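Local coordinates for glucose-6-phosphate isomerase (Chlamydia trachomatis D/UW-3/CX, PDB 6OTU), which catalyses the reversible isomerization of glucose-6-phosphate to fructose-6-phosphate, at residues E402-L407 against A474-K479; A334-S339 against S387-L392; D190-V195 against A219-L224; T204-V209 against Q227-K232; E18-L23 against R325-Y330. All coordinates share one frame; numbering follows the deposited sequence.

Contact 1 (E402-L407 against A474-K479)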
# COMPACT_ATOMS: atom_id res chain seq x y z
N GLU A 402 -8.79 -6.95 -8.70
CA GLU A 402 -10.06 -6.24 -8.74
C GLU A 402 -9.79 -4.84 -9.30
O GLU A 402 -9.27 -3.98 -8.59
CB GLU A 402 -10.70 -6.19 -7.35
CG GLU A 402 -11.05 -7.57 -6.78
CD GLU A 402 -11.63 -7.52 -5.36
OE1 GLU A 402 -11.34 -6.57 -4.60
OE2 GLU A 402 -12.40 -8.43 -5.01
N PHE A 403 -10.15 -4.63 -10.56
CA PHE A 403 -10.00 -3.31 -11.18
C PHE A 403 -11.19 -2.44 -10.82
O PHE A 403 -12.34 -2.89 -10.87
CB PHE A 403 -9.93 -3.42 -12.71
CG PHE A 403 -8.65 -3.98 -13.23
CD1 PHE A 403 -7.46 -3.26 -13.13
CD2 PHE A 403 -8.61 -5.25 -13.80
CE1 PHE A 403 -6.26 -3.78 -13.60
CE2 PHE A 403 -7.41 -5.77 -14.29
CZ PHE A 403 -6.23 -5.03 -14.18
N ILE A 404 -10.92 -1.18 -10.52
CA ILE A 404 -11.98 -0.21 -10.30
C ILE A 404 -11.75 0.98 -11.21
O ILE A 404 -10.67 1.58 -11.19
CB ILE A 404 -12.06 0.25 -8.83
CG1 ILE A 404 -12.07 -0.96 -7.90
CG2 ILE A 404 -13.29 1.15 -8.64
CD1 ILE A 404 -12.39 -0.66 -6.44
N GLY A 405 -12.78 1.36 -11.98
CA GLY A 405 -12.64 2.45 -12.92
C GLY A 405 -13.91 3.25 -13.13
O GLY A 405 -15.00 2.89 -12.68
N PHE A 406 -13.73 4.37 -13.84
CA PHE A 406 -14.83 5.29 -14.12
C PHE A 406 -14.74 5.76 -15.56
O PHE A 406 -13.65 5.80 -16.16
CB PHE A 406 -14.82 6.47 -13.14
CG PHE A 406 -14.79 6.05 -11.71
CD1 PHE A 406 -15.96 5.75 -11.04
CD2 PHE A 406 -13.58 5.85 -11.05
CE1 PHE A 406 -15.95 5.31 -9.72
CE2 PHE A 406 -13.55 5.42 -9.73
CZ PHE A 406 -14.75 5.15 -9.06
N LEU A 407 -15.90 6.08 -16.12
CA LEU A 407 -15.97 6.62 -17.48
C LEU A 407 -15.58 8.09 -17.56
O LEU A 407 -15.24 8.56 -18.65
CB LEU A 407 -17.38 6.43 -18.05
CG LEU A 407 -17.86 4.98 -18.08
CD1 LEU A 407 -19.25 4.89 -18.70
CD2 LEU A 407 -16.89 4.07 -18.83
N ALA A 474 -19.99 0.54 0.88
CA ALA A 474 -20.90 -0.49 1.36
C ALA A 474 -20.70 -1.80 0.60
O ALA A 474 -20.81 -2.89 1.17
CB ALA A 474 -22.37 -0.02 1.24
N PHE A 475 -20.39 -1.70 -0.69
CA PHE A 475 -20.09 -2.86 -1.51
C PHE A 475 -19.03 -3.75 -0.87
O PHE A 475 -19.20 -4.96 -0.76
CB PHE A 475 -19.63 -2.40 -2.88
CG PHE A 475 -19.10 -3.49 -3.73
CD1 PHE A 475 -19.96 -4.39 -4.35
CD2 PHE A 475 -17.73 -3.60 -3.96
CE1 PHE A 475 -19.46 -5.40 -5.18
CE2 PHE A 475 -17.22 -4.60 -4.78
CZ PHE A 475 -18.09 -5.50 -5.40
N TYR A 476 -17.91 -3.14 -0.46
CA TYR A 476 -16.82 -3.92 0.09
C TYR A 476 -17.13 -4.38 1.51
O TYR A 476 -16.75 -5.49 1.91
CB TYR A 476 -15.51 -3.12 0.03
CG TYR A 476 -14.77 -3.34 -1.27
CD1 TYR A 476 -14.06 -4.52 -1.47
CD2 TYR A 476 -14.81 -2.40 -2.31
CE1 TYR A 476 -13.39 -4.75 -2.66
CE2 TYR A 476 -14.14 -2.63 -3.51
CZ TYR A 476 -13.43 -3.81 -3.68
OH TYR A 476 -12.74 -4.07 -4.84
N GLU A 477 -17.82 -3.54 2.29
CA GLU A 477 -18.26 -3.98 3.61
C GLU A 477 -19.06 -5.27 3.51
O GLU A 477 -18.82 -6.22 4.25
CB GLU A 477 -19.09 -2.89 4.30
CG GLU A 477 -18.27 -1.65 4.66
CD GLU A 477 -19.06 -0.59 5.40
OE1 GLU A 477 -20.31 -0.68 5.46
OE2 GLU A 477 -18.42 0.35 5.94
N HIS A 478 -19.98 -5.35 2.54
CA HIS A 478 -20.80 -6.55 2.42
C HIS A 478 -20.06 -7.71 1.75
O HIS A 478 -20.29 -8.87 2.12
CB HIS A 478 -22.09 -6.21 1.68
CG HIS A 478 -22.93 -5.26 2.45
ND1 HIS A 478 -23.02 -5.33 3.83
CD2 HIS A 478 -23.66 -4.18 2.08
CE1 HIS A 478 -23.80 -4.36 4.26
NE2 HIS A 478 -24.20 -3.65 3.22
N LYS A 479 -19.17 -7.42 0.80
CA LYS A 479 -18.28 -8.46 0.27
C LYS A 479 -17.58 -9.20 1.39
O LYS A 479 -17.61 -10.44 1.45
CB LYS A 479 -17.24 -7.86 -0.68
CG LYS A 479 -16.21 -8.91 -1.08
CD LYS A 479 -15.00 -8.34 -1.77
CE LYS A 479 -14.17 -9.46 -2.37
NZ LYS A 479 -12.83 -8.98 -2.75
O HOH W 1 -10.40 -7.57 -1.77
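Glu402 leaves its strand with CG anti to its own carbonyl carbon (chi1 -62°) and then runs straight out, while Lys479 on the helix sends CG anti to its backbone N (chi1 172°) and stays extended to NZ; the two chains approach from opposite directions. Their ends form a salt bridge between Glu402 OE2 and Lys479 NZ, modelled at 2.4 Å, a length too short to be trusted. The other carboxylate oxygen takes a bond of ordinary length: Tyr476 OH donates to Glu402 OE1 over 2.9 Å, arriving 59° out of the carboxylate plane. Seen from the tyrosine, that oxygen lies at the ring edge. A water 3.1 Å from Glu402 OE1 also accepts from Lys479 NZ at 3.0 Å, so OE1 takes two bonds, from the tyrosine and from the water, which also links it to the lysine. Next to this polar cluster, Ile404 adds an apolar touch, its CD1 lying 3.9 Å from Tyr476 CE2 at the ring edge. Phe403 points the other way, into helix 422-439. Strand 401-406 is thus covered by helices on both faces, with segment 474-479 of helix 466-487 running nearly antiparallel to residues 402-406, as in the alpha-beta-alpha sandwich subdomains of phosphoglucose isomerases.

Contact 2 (A334-S339 against S387-L392)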
# COMPACT_ATOMS: atom_id res chain seq x y z
N ALA A 334 -5.17 -8.12 -5.30
CA ALA A 334 -4.79 -6.74 -5.58
C ALA A 334 -6.02 -5.93 -6.00
O ALA A 334 -6.70 -6.28 -6.98
CB ALA A 334 -3.74 -6.67 -6.69
N VAL A 335 -6.28 -4.85 -5.29
CA VAL A 335 -7.33 -3.91 -5.66
C VAL A 335 -6.68 -2.74 -6.39
O VAL A 335 -5.81 -2.06 -5.84
CB VAL A 335 -8.12 -3.43 -4.42
CG1 VAL A 335 -9.35 -2.66 -4.83
CG2 VAL A 335 -8.50 -4.63 -3.52
N ILE A 336 -7.10 -2.51 -7.64
CA ILE A 336 -6.40 -1.57 -8.53
C ILE A 336 -7.35 -0.48 -9.01
O ILE A 336 -8.00 -0.64 -10.05
CB ILE A 336 -5.78 -2.30 -9.73
CG1 ILE A 336 -4.85 -3.44 -9.27
CG2 ILE A 336 -5.06 -1.32 -10.65
CD1 ILE A 336 -3.63 -2.97 -8.45
N PRO A 337 -7.48 0.64 -8.29
CA PRO A 337 -8.39 1.71 -8.76
C PRO A 337 -7.72 2.60 -9.82
O PRO A 337 -6.61 3.11 -9.63
CB PRO A 337 -8.71 2.51 -7.48
CG PRO A 337 -7.96 1.75 -6.31
CD PRO A 337 -6.91 0.90 -6.96
N TYR A 338 -8.39 2.76 -10.97
CA TYR A 338 -7.94 3.70 -12.00
C TYR A 338 -8.58 5.06 -11.72
O TYR A 338 -9.44 5.55 -12.45
CB TYR A 338 -8.27 3.19 -13.40
CG TYR A 338 -7.23 2.20 -13.92
CD1 TYR A 338 -7.02 0.99 -13.27
CD2 TYR A 338 -6.45 2.49 -15.05
CE1 TYR A 338 -6.09 0.10 -13.71
CE2 TYR A 338 -5.48 1.58 -15.50
CZ TYR A 338 -5.31 0.38 -14.82
OH TYR A 338 -4.37 -0.55 -15.22
N SER A 339 -8.13 5.65 -10.61
CA SER A 339 -8.86 6.74 -9.97
C SER A 339 -8.01 7.45 -8.94
O SER A 339 -7.74 6.88 -7.87
CB SER A 339 -10.14 6.22 -9.31
OG SER A 339 -10.93 7.29 -8.81
N SER A 387 5.11 -0.61 -12.59
CA SER A 387 5.84 -1.11 -11.43
C SER A 387 5.56 -2.59 -11.19
O SER A 387 6.11 -3.44 -11.91
CB SER A 387 5.51 -0.27 -10.18
OG SER A 387 4.20 -0.51 -9.71
N PHE A 388 4.71 -2.91 -10.21
CA PHE A 388 4.55 -4.31 -9.82
C PHE A 388 3.70 -5.11 -10.79
O PHE A 388 3.64 -6.33 -10.66
CB PHE A 388 3.97 -4.45 -8.40
CG PHE A 388 2.66 -3.75 -8.19
CD1 PHE A 388 1.46 -4.35 -8.56
CD2 PHE A 388 2.62 -2.51 -7.56
CE1 PHE A 388 0.25 -3.71 -8.34
CE2 PHE A 388 1.40 -1.86 -7.34
CZ PHE A 388 0.22 -2.47 -7.74
N PHE A 389 3.06 -4.46 -11.77
CA PHE A 389 2.43 -5.24 -12.82
C PHE A 389 3.43 -6.12 -13.57
O PHE A 389 3.03 -7.16 -14.11
CB PHE A 389 1.69 -4.33 -13.79
CG PHE A 389 0.22 -4.23 -13.50
CD1 PHE A 389 -0.23 -4.31 -12.18
CD2 PHE A 389 -0.71 -4.06 -14.52
CE1 PHE A 389 -1.58 -4.22 -11.90
CE2 PHE A 389 -2.06 -3.96 -14.24
CZ PHE A 389 -2.50 -4.05 -12.92
N GLN A 390 4.72 -5.75 -13.59
CA GLN A 390 5.74 -6.67 -14.08
C GLN A 390 5.55 -8.08 -13.50
O GLN A 390 5.61 -9.07 -14.24
CB GLN A 390 7.14 -6.16 -13.72
CG GLN A 390 8.24 -7.19 -13.96
CD GLN A 390 8.30 -7.64 -15.42
OE1 GLN A 390 8.25 -6.82 -16.33
NE2 GLN A 390 8.42 -8.94 -15.64
N SER A 391 5.31 -8.18 -12.18
CA SER A 391 5.18 -9.49 -11.55
C SER A 391 3.83 -10.16 -11.86
O SER A 391 3.76 -11.39 -11.96
CB SER A 391 5.37 -9.37 -10.03
OG SER A 391 5.47 -10.65 -9.46
N LEU A 392 2.76 -9.38 -12.00
CA LEU A 392 1.49 -9.98 -12.40
C LEU A 392 1.60 -10.62 -13.78
O LEU A 392 1.10 -11.73 -13.99
CB LEU A 392 0.38 -8.93 -12.36
CG LEU A 392 -0.35 -8.69 -11.02
CD1 LEU A 392 0.56 -8.33 -9.90
CD2 LEU A 392 -1.40 -7.61 -11.16
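Tyr338 OH is hydrogen-bonded to Gln385 OE1, just ahead of the segment 387-392, and the same oxygen rests 4.2 Å from Phe389 CE2. Between the two segments themselves the other contacts are apolar. Ile336 reaches out from the strand and puts its CD1 methyl 3.9 Å from Phe388 CZ, in the plane of that ring and at its edge. The same methyl is 4.2 Å from Phe389 CE1, so one carbon touches both phenylalanines, and this methyl meets both rings at the edge. Phe388 reaches this place by a first torsion of 56°, which tucks CG between its backbone N and carbonyl carbon. Its CD1 in turn lies at the edge of the Phe389 ring, and Trp377, from the neighbouring strand, meets the Phe388 ring with their planes about 55° apart. Tyr338, next after Pro337, is the centre of an inverse gamma turn. Next to Phe389, Gln390 hydrogen-bonds to Gly496 N and Gly358 O of the second subunit. The Phe389 side chain is about 7 Å from that of His386, a probable active-site residue, and about 10 Å from bound glucose-6-phosphate. The contact therefore joins strand 332-337 to the segment that follows His386, close to an active site near the dimer interface, as is known for phosphoglucose isomerases.

Contact 3 (D190-V195 against A219-L224)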
# COMPACT_ATOMS: atom_id res chain seq x y z
N ASP A 190 6.15 12.83 14.99
CA ASP A 190 6.43 13.53 13.74
C ASP A 190 5.15 13.72 12.95
O ASP A 190 5.01 14.70 12.21
CB ASP A 190 7.49 12.78 12.94
CG ASP A 190 8.89 13.04 13.45
OD1 ASP A 190 9.10 14.06 14.14
OD2 ASP A 190 9.80 12.23 13.18
N ASN A 191 4.18 12.81 13.11
CA ASN A 191 2.87 12.98 12.49
C ASN A 191 2.18 14.25 13.00
O ASN A 191 1.72 15.07 12.20
CB ASN A 191 2.00 11.74 12.77
CG ASN A 191 0.74 11.69 11.90
OD1 ASN A 191 -0.05 10.74 12.01
ND2 ASN A 191 0.53 12.70 11.06
N ALA A 192 2.13 14.44 14.32
CA ALA A 192 1.54 15.66 14.86
C ALA A 192 2.34 16.89 14.44
O ALA A 192 1.77 17.93 14.10
CB ALA A 192 1.44 15.60 16.38
N ALA A 193 3.66 16.78 14.45
CA ALA A 193 4.49 17.93 14.13
C ALA A 193 4.29 18.40 12.69
O ALA A 193 4.19 19.61 12.43
CB ALA A 193 5.96 17.60 14.41
N GLU A 194 4.22 17.46 11.73
CA GLU A 194 4.02 17.87 10.34
C GLU A 194 2.71 18.63 10.18
O GLU A 194 2.64 19.58 9.39
CB GLU A 194 4.08 16.67 9.38
CG GLU A 194 2.88 15.70 9.48
CD GLU A 194 2.94 14.50 8.52
OE1 GLU A 194 3.81 14.48 7.61
OE2 GLU A 194 2.12 13.56 8.70
N VAL A 195 1.68 18.26 10.93
CA VAL A 195 0.40 18.94 10.80
C VAL A 195 0.44 20.30 11.48
O VAL A 195 0.00 21.31 10.92
CB VAL A 195 -0.72 18.05 11.34
CG1 VAL A 195 -2.03 18.83 11.43
CG2 VAL A 195 -0.84 16.82 10.43
N ALA A 219 -5.16 9.74 22.43
CA ALA A 219 -5.00 10.42 23.71
C ALA A 219 -3.67 11.17 23.78
O ALA A 219 -3.62 12.31 24.24
CB ALA A 219 -5.09 9.43 24.86
N ALA A 220 -2.59 10.54 23.31
CA ALA A 220 -1.33 11.26 23.28
C ALA A 220 -1.39 12.41 22.29
O ALA A 220 -0.88 13.50 22.56
CB ALA A 220 -0.18 10.31 22.94
N ASN A 221 -2.05 12.20 21.14
CA ASN A 221 -2.08 13.26 20.14
C ASN A 221 -2.96 14.42 20.59
O ASN A 221 -2.56 15.59 20.44
CB ASN A 221 -2.54 12.68 18.80
CG ASN A 221 -1.40 12.03 18.05
OD1 ASN A 221 -0.32 12.60 17.93
ND2 ASN A 221 -1.62 10.82 17.56
N GLU A 222 -4.14 14.13 21.14
CA GLU A 222 -5.00 15.19 21.67
C GLU A 222 -4.25 16.03 22.69
O GLU A 222 -4.32 17.27 22.66
CB GLU A 222 -6.28 14.61 22.29
CG GLU A 222 -7.08 15.67 23.05
CD GLU A 222 -8.38 15.17 23.69
OE1 GLU A 222 -8.65 13.95 23.71
OE2 GLU A 222 -9.16 16.03 24.16
N GLU A 223 -3.51 15.38 23.60
CA GLU A 223 -2.75 16.13 24.59
C GLU A 223 -1.69 17.00 23.93
O GLU A 223 -1.50 18.16 24.32
CB GLU A 223 -2.13 15.17 25.61
CG GLU A 223 -1.32 15.86 26.71
CD GLU A 223 -2.13 16.85 27.54
OE1 GLU A 223 -3.37 16.69 27.62
OE2 GLU A 223 -1.52 17.79 28.11
N LEU A 224 -1.02 16.48 22.88
CA LEU A 224 -0.07 17.30 22.13
C LEU A 224 -0.72 18.53 21.53
O LEU A 224 -0.12 19.61 21.49
CB LEU A 224 0.58 16.47 21.02
CG LEU A 224 1.95 15.86 21.29
CD1 LEU A 224 2.43 15.16 20.04
CD2 LEU A 224 2.95 16.91 21.73
O HOH W 2 1.60 12.44 16.11
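The methyl group of Ala192 is the point where the two helices touch. Its CB sits 3.8 Å from Leu224 CD1 and equally 3.8 Å from Asn221 OD1, so the small side chain meets one apolar and one polar neighbour a turn apart on the facing helix. With only a methyl group between them, the backbones come close, Ala192 CA being 6.8 Å from Asn221 CA. In Asn221, CG lies anti to the carbonyl carbon (chi1 -82°), which carries the amide toward helix 189-196. A water bridges the junction: it accepts from Ala192 N at 2.7 Å, and lies 2.7 Å from Asn221 OD1. That backbone N-H belongs to the first turn of helix 189-196, where no carbonyl one turn back within the helix is available to it. Further out, Asn221 ND2 is hydrogen-bonded to Asn186 O, which helps to fix the amide's rotation, with OD1 toward the water and Ala192. Asn221 and Ala192 both also rest on Val184, at the edge of the parallel sheet, and Phe225, next to Leu224 on helix 216-231, also touches Ala192. Asp190 accepts from Gln410 N and Arg411 N of the second subunit. Two helices lying side by side over one face of a parallel sheet are characteristic of the Rossmann-like SIS fold.

Contact 4 (T204-V209 against Q227-K232)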
# COMPACT_ATOMS: atom_id res chain seq x y z
N THR A 204 -8.56 26.45 13.38
CA THR A 204 -8.56 24.99 13.29
C THR A 204 -9.58 24.41 14.25
O THR A 204 -9.63 24.79 15.43
CB THR A 204 -7.17 24.42 13.60
OG1 THR A 204 -6.22 24.85 12.60
CG2 THR A 204 -7.21 22.90 13.60
N LEU A 205 -10.39 23.49 13.75
CA LEU A 205 -11.24 22.65 14.57
C LEU A 205 -10.59 21.27 14.70
O LEU A 205 -10.26 20.64 13.69
CB LEU A 205 -12.64 22.55 13.94
CG LEU A 205 -13.56 21.52 14.61
CD1 LEU A 205 -14.01 22.05 15.97
CD2 LEU A 205 -14.76 21.16 13.72
N VAL A 206 -10.37 20.81 15.93
CA VAL A 206 -9.72 19.52 16.16
C VAL A 206 -10.78 18.49 16.52
O VAL A 206 -11.48 18.64 17.53
CB VAL A 206 -8.67 19.61 17.28
CG1 VAL A 206 -8.08 18.22 17.56
CG2 VAL A 206 -7.58 20.61 16.93
N VAL A 207 -10.90 17.44 15.72
CA VAL A 207 -11.92 16.41 15.93
C VAL A 207 -11.22 15.15 16.42
O VAL A 207 -10.53 14.47 15.65
CB VAL A 207 -12.74 16.14 14.66
CG1 VAL A 207 -13.88 15.16 14.94
CG2 VAL A 207 -13.29 17.44 14.10
N VAL A 208 -11.37 14.86 17.71
CA VAL A 208 -10.79 13.66 18.30
C VAL A 208 -11.79 12.52 18.17
O VAL A 208 -12.89 12.57 18.74
CB VAL A 208 -10.40 13.89 19.77
CG1 VAL A 208 -9.43 12.82 20.24
CG2 VAL A 208 -9.80 15.28 19.94
N VAL A 209 -11.42 11.49 17.43
CA VAL A 209 -12.32 10.40 17.09
C VAL A 209 -11.74 9.14 17.71
O VAL A 209 -10.67 8.67 17.32
CB VAL A 209 -12.48 10.25 15.56
CG1 VAL A 209 -13.41 9.09 15.24
CG2 VAL A 209 -12.99 11.55 14.94
N GLN A 227 -1.75 21.19 24.30
CA GLN A 227 -0.61 21.98 24.74
C GLN A 227 -0.26 23.06 23.73
O GLN A 227 0.11 24.17 24.11
CB GLN A 227 0.60 21.08 24.99
CG GLN A 227 0.29 19.91 25.90
CD GLN A 227 1.32 19.70 26.98
OE1 GLN A 227 2.05 18.70 26.98
NE2 GLN A 227 1.39 20.63 27.92
N ALA A 228 -0.38 22.75 22.43
CA ALA A 228 -0.05 23.74 21.41
C ALA A 228 -1.01 24.93 21.48
O ALA A 228 -0.57 26.08 21.37
CB ALA A 228 -0.05 23.09 20.02
N TYR A 229 -2.31 24.67 21.67
CA TYR A 229 -3.27 25.77 21.87
C TYR A 229 -2.91 26.59 23.10
O TYR A 229 -2.87 27.83 23.05
CB TYR A 229 -4.69 25.23 22.00
CG TYR A 229 -5.37 25.05 20.67
CD1 TYR A 229 -5.23 23.86 19.96
CD2 TYR A 229 -6.13 26.06 20.11
CE1 TYR A 229 -5.84 23.69 18.74
CE2 TYR A 229 -6.76 25.90 18.88
CZ TYR A 229 -6.60 24.70 18.21
OH TYR A 229 -7.19 24.51 16.99
N GLN A 230 -2.64 25.92 24.21
CA GLN A 230 -2.30 26.61 25.44
C GLN A 230 -1.00 27.40 25.31
O GLN A 230 -0.89 28.49 25.87
CB GLN A 230 -2.21 25.61 26.59
CG GLN A 230 -2.04 26.25 27.95
CD GLN A 230 -0.86 25.68 28.71
OE1 GLN A 230 -0.83 24.49 29.04
NE2 GLN A 230 0.12 26.53 28.99
N ASN A 231 -0.03 26.88 24.56
CA ASN A 231 1.21 27.62 24.33
C ASN A 231 0.96 28.88 23.50
O ASN A 231 1.50 29.95 23.81
CB ASN A 231 2.24 26.73 23.63
CG ASN A 231 2.68 25.57 24.49
OD1 ASN A 231 2.44 25.55 25.70
ND2 ASN A 231 3.32 24.58 23.86
N LYS A 232 0.15 28.78 22.45
CA LYS A 232 -0.23 30.00 21.74
C LYS A 232 -1.22 30.86 22.54
O LYS A 232 -1.60 31.93 22.06
CB LYS A 232 -0.81 29.65 20.37
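This is a strand-to-helix contact, carried by a single tyrosine that spans from helix 216-231 to the start of strand 204-209. Tyr229 is buried and its hydroxyl reaches the backbone: OH lies 2.9 Å from Thr204 O, a weak hydrogen bond at most, since the hydroxyl proton has another acceptor within reach, with the carbonyl oxygen near the plane of the ring and at its edge. The same carbonyl also accepts from His239 ND1, so two side chains converge on it. Tyr229 OH further presses on the side chain of that threonine, 3.4 Å from Thr204 CB, the two side chains meeting at a slant. Two residues on, Val206 lies alongside the ring, pointing the other way. It is the CG2 branch that touches, 4.0 Å from Tyr229 CE1, since CG2 is the branch lying anti to the carbonyl carbon. The strand and helix here are the first two elements of a beta-alpha-beta crossover that continues into strand 240-245. Residues at and just before the start of strand 240-245 line the tyrosine: the His239 ring meets it with planes about 40° apart, and Phe240 meets it edge-to-face. Val206 gains further cover from Phe225, one turn before Tyr229 on the same helix, and from Ile155 of the neighbouring strand. Thr204 OG1 is turned to Asp200 O, in the connection leading into the strand.

Contact 5 (E18-L23 against R325-Y330)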
# COMPACT_ATOMS: atom_id res chain seq x y z
N GLU A 18 -22.19 -29.73 0.13
CA GLU A 18 -22.11 -30.46 -1.13
C GLU A 18 -21.54 -29.59 -2.25
O GLU A 18 -20.69 -30.04 -3.02
CB GLU A 18 -23.49 -31.00 -1.51
N SER A 19 -22.01 -28.34 -2.36
CA SER A 19 -21.55 -27.45 -3.43
C SER A 19 -20.05 -27.19 -3.37
O SER A 19 -19.41 -27.00 -4.41
CB SER A 19 -22.29 -26.12 -3.40
OG SER A 19 -23.63 -26.21 -3.85
N LEU A 20 -19.49 -27.14 -2.16
CA LEU A 20 -18.04 -27.02 -2.06
C LEU A 20 -17.36 -28.28 -2.59
O LEU A 20 -16.33 -28.19 -3.27
CB LEU A 20 -17.62 -26.75 -0.62
CG LEU A 20 -16.13 -26.40 -0.68
CD1 LEU A 20 -15.91 -24.90 -0.92
CD2 LEU A 20 -15.36 -26.91 0.53
N VAL A 21 -17.94 -29.45 -2.32
CA VAL A 21 -17.42 -30.68 -2.89
C VAL A 21 -17.43 -30.63 -4.42
O VAL A 21 -16.44 -30.97 -5.08
CB VAL A 21 -18.21 -31.88 -2.33
CG1 VAL A 21 -18.06 -33.13 -3.21
CG2 VAL A 21 -17.79 -32.13 -0.89
N ALA A 22 -18.53 -30.18 -5.01
CA ALA A 22 -18.56 -30.03 -6.46
C ALA A 22 -17.50 -29.04 -6.93
O ALA A 22 -16.86 -29.25 -7.97
CB ALA A 22 -19.94 -29.57 -6.92
N LEU A 23 -17.29 -27.96 -6.18
CA LEU A 23 -16.36 -26.93 -6.61
C LEU A 23 -14.91 -27.43 -6.56
O LEU A 23 -14.07 -26.97 -7.35
CB LEU A 23 -16.55 -25.68 -5.76
CG LEU A 23 -17.69 -24.74 -6.14
CD1 LEU A 23 -18.07 -23.83 -4.96
CD2 LEU A 23 -17.32 -23.92 -7.38
N ARG A 325 -9.59 -17.70 -3.69
CA ARG A 325 -8.80 -17.91 -2.48
C ARG A 325 -8.75 -19.38 -2.08
O ARG A 325 -7.67 -19.97 -1.96
CB ARG A 325 -9.35 -17.06 -1.33
CG ARG A 325 -8.75 -17.35 0.05
CD ARG A 325 -7.25 -17.04 0.14
NE ARG A 325 -6.89 -16.70 1.50
CZ ARG A 325 -5.79 -17.09 2.14
NH1 ARG A 325 -4.89 -17.87 1.56
NH2 ARG A 325 -5.58 -16.68 3.39
N ASN A 326 -9.92 -20.00 -1.86
CA ASN A 326 -9.98 -21.37 -1.37
C ASN A 326 -9.94 -22.42 -2.48
O ASN A 326 -9.39 -23.50 -2.28
CB ASN A 326 -11.26 -21.58 -0.54
CG ASN A 326 -11.45 -20.52 0.55
OD1 ASN A 326 -12.32 -19.64 0.45
ND2 ASN A 326 -10.62 -20.59 1.60
N LEU A 327 -10.53 -22.15 -3.63
CA LEU A 327 -10.58 -23.23 -4.61
C LEU A 327 -9.37 -23.25 -5.53
O LEU A 327 -8.85 -24.33 -5.81
CB LEU A 327 -11.87 -23.16 -5.40
CG LEU A 327 -12.86 -23.71 -4.37
CD1 LEU A 327 -14.24 -23.18 -4.57
CD2 LEU A 327 -12.84 -25.24 -4.40
N LEU A 328 -8.90 -22.09 -5.98
CA LEU A 328 -7.71 -22.01 -6.84
C LEU A 328 -6.43 -21.81 -6.05
O LEU A 328 -5.34 -22.02 -6.60
CB LEU A 328 -7.86 -20.88 -7.86
CG LEU A 328 -9.00 -21.08 -8.86
CD1 LEU A 328 -8.83 -20.07 -9.97
CD2 LEU A 328 -9.05 -22.52 -9.38
N GLY A 329 -6.55 -21.36 -4.80
CA GLY A 329 -5.43 -21.27 -3.89
C GLY A 329 -4.61 -20.00 -3.93
O GLY A 329 -3.48 -20.00 -3.45
N TYR A 330 -5.13 -18.91 -4.48
CA TYR A 330 -4.32 -17.69 -4.54
C TYR A 330 -4.39 -16.96 -3.20
O TYR A 330 -5.49 -16.62 -2.76
CB TYR A 330 -4.78 -16.79 -5.68
CG TYR A 330 -4.91 -17.50 -7.03
CD1 TYR A 330 -3.91 -18.35 -7.50
CD2 TYR A 330 -6.05 -17.31 -7.84
CE1 TYR A 330 -4.03 -19.00 -8.74
CE2 TYR A 330 -6.16 -17.94 -9.08
CZ TYR A 330 -5.16 -18.78 -9.51
OH TYR A 330 -5.29 -19.41 -10.72
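Leu23 and Leu327 cross at about a right angle, each projecting from its helix toward the other. The CD1 methyl of Leu327 fits close to the root of its partner, 3.6 Å from Leu23 CB, and it also reaches the outer end, 3.9 Å from Leu23 CD1. Its second methyl leans toward the backbone: Leu327 CD2 lies 3.6 Å from Leu23 O. The fork thus straddles the start of the Leu23 side chain instead of meeting it end on. A first torsion of -76° at Leu327, with CG anti to the carbonyl carbon, aims the fork across the gap. The contact joins the N-terminal helix 18-26 to the C-terminal part of helix 313-327, bridging residues some three hundred positions apart in the chain. Leu20, one turn earlier, leans in more loosely, its CD1 being 4.4 Å from Leu327 CD1. Leu23 is hemmed in further by Cys67, Ala70 and Leu71 of helix 65-77 and by Trp323, one turn before Leu327. Beside Leu327, Asn326 is held by Trp487 NE1 and Arg371 O. Beyond it the chain leaves helical geometry at Gly329, whose phi is positive at 87°.

The contacts fall into two sheet-based groups and one outlying helix pair. Contacts 3 and 4, with centres 9 Å apart, share helix 216-231 and interlace along the chain on the five-stranded parallel sheet. Contacts 1 and 2, 15 Å apart, use neighbouring strands 401-406 and 332-337 of the six-stranded mixed sheet. Between the two groups, centres lie 33 to 39 Å apart. The centre of contact 5 sits 23 Å from that of contact 1, 47 Å from contact 3 and 53 Å from contact 4; its two segments enclose contacts 3 and 4 in sequence, and its helix 313-327 leads directly into the strand of contact 2. The set therefore samples both sheet-centred parts of the isomerase and the N-terminal helix packed on one of them.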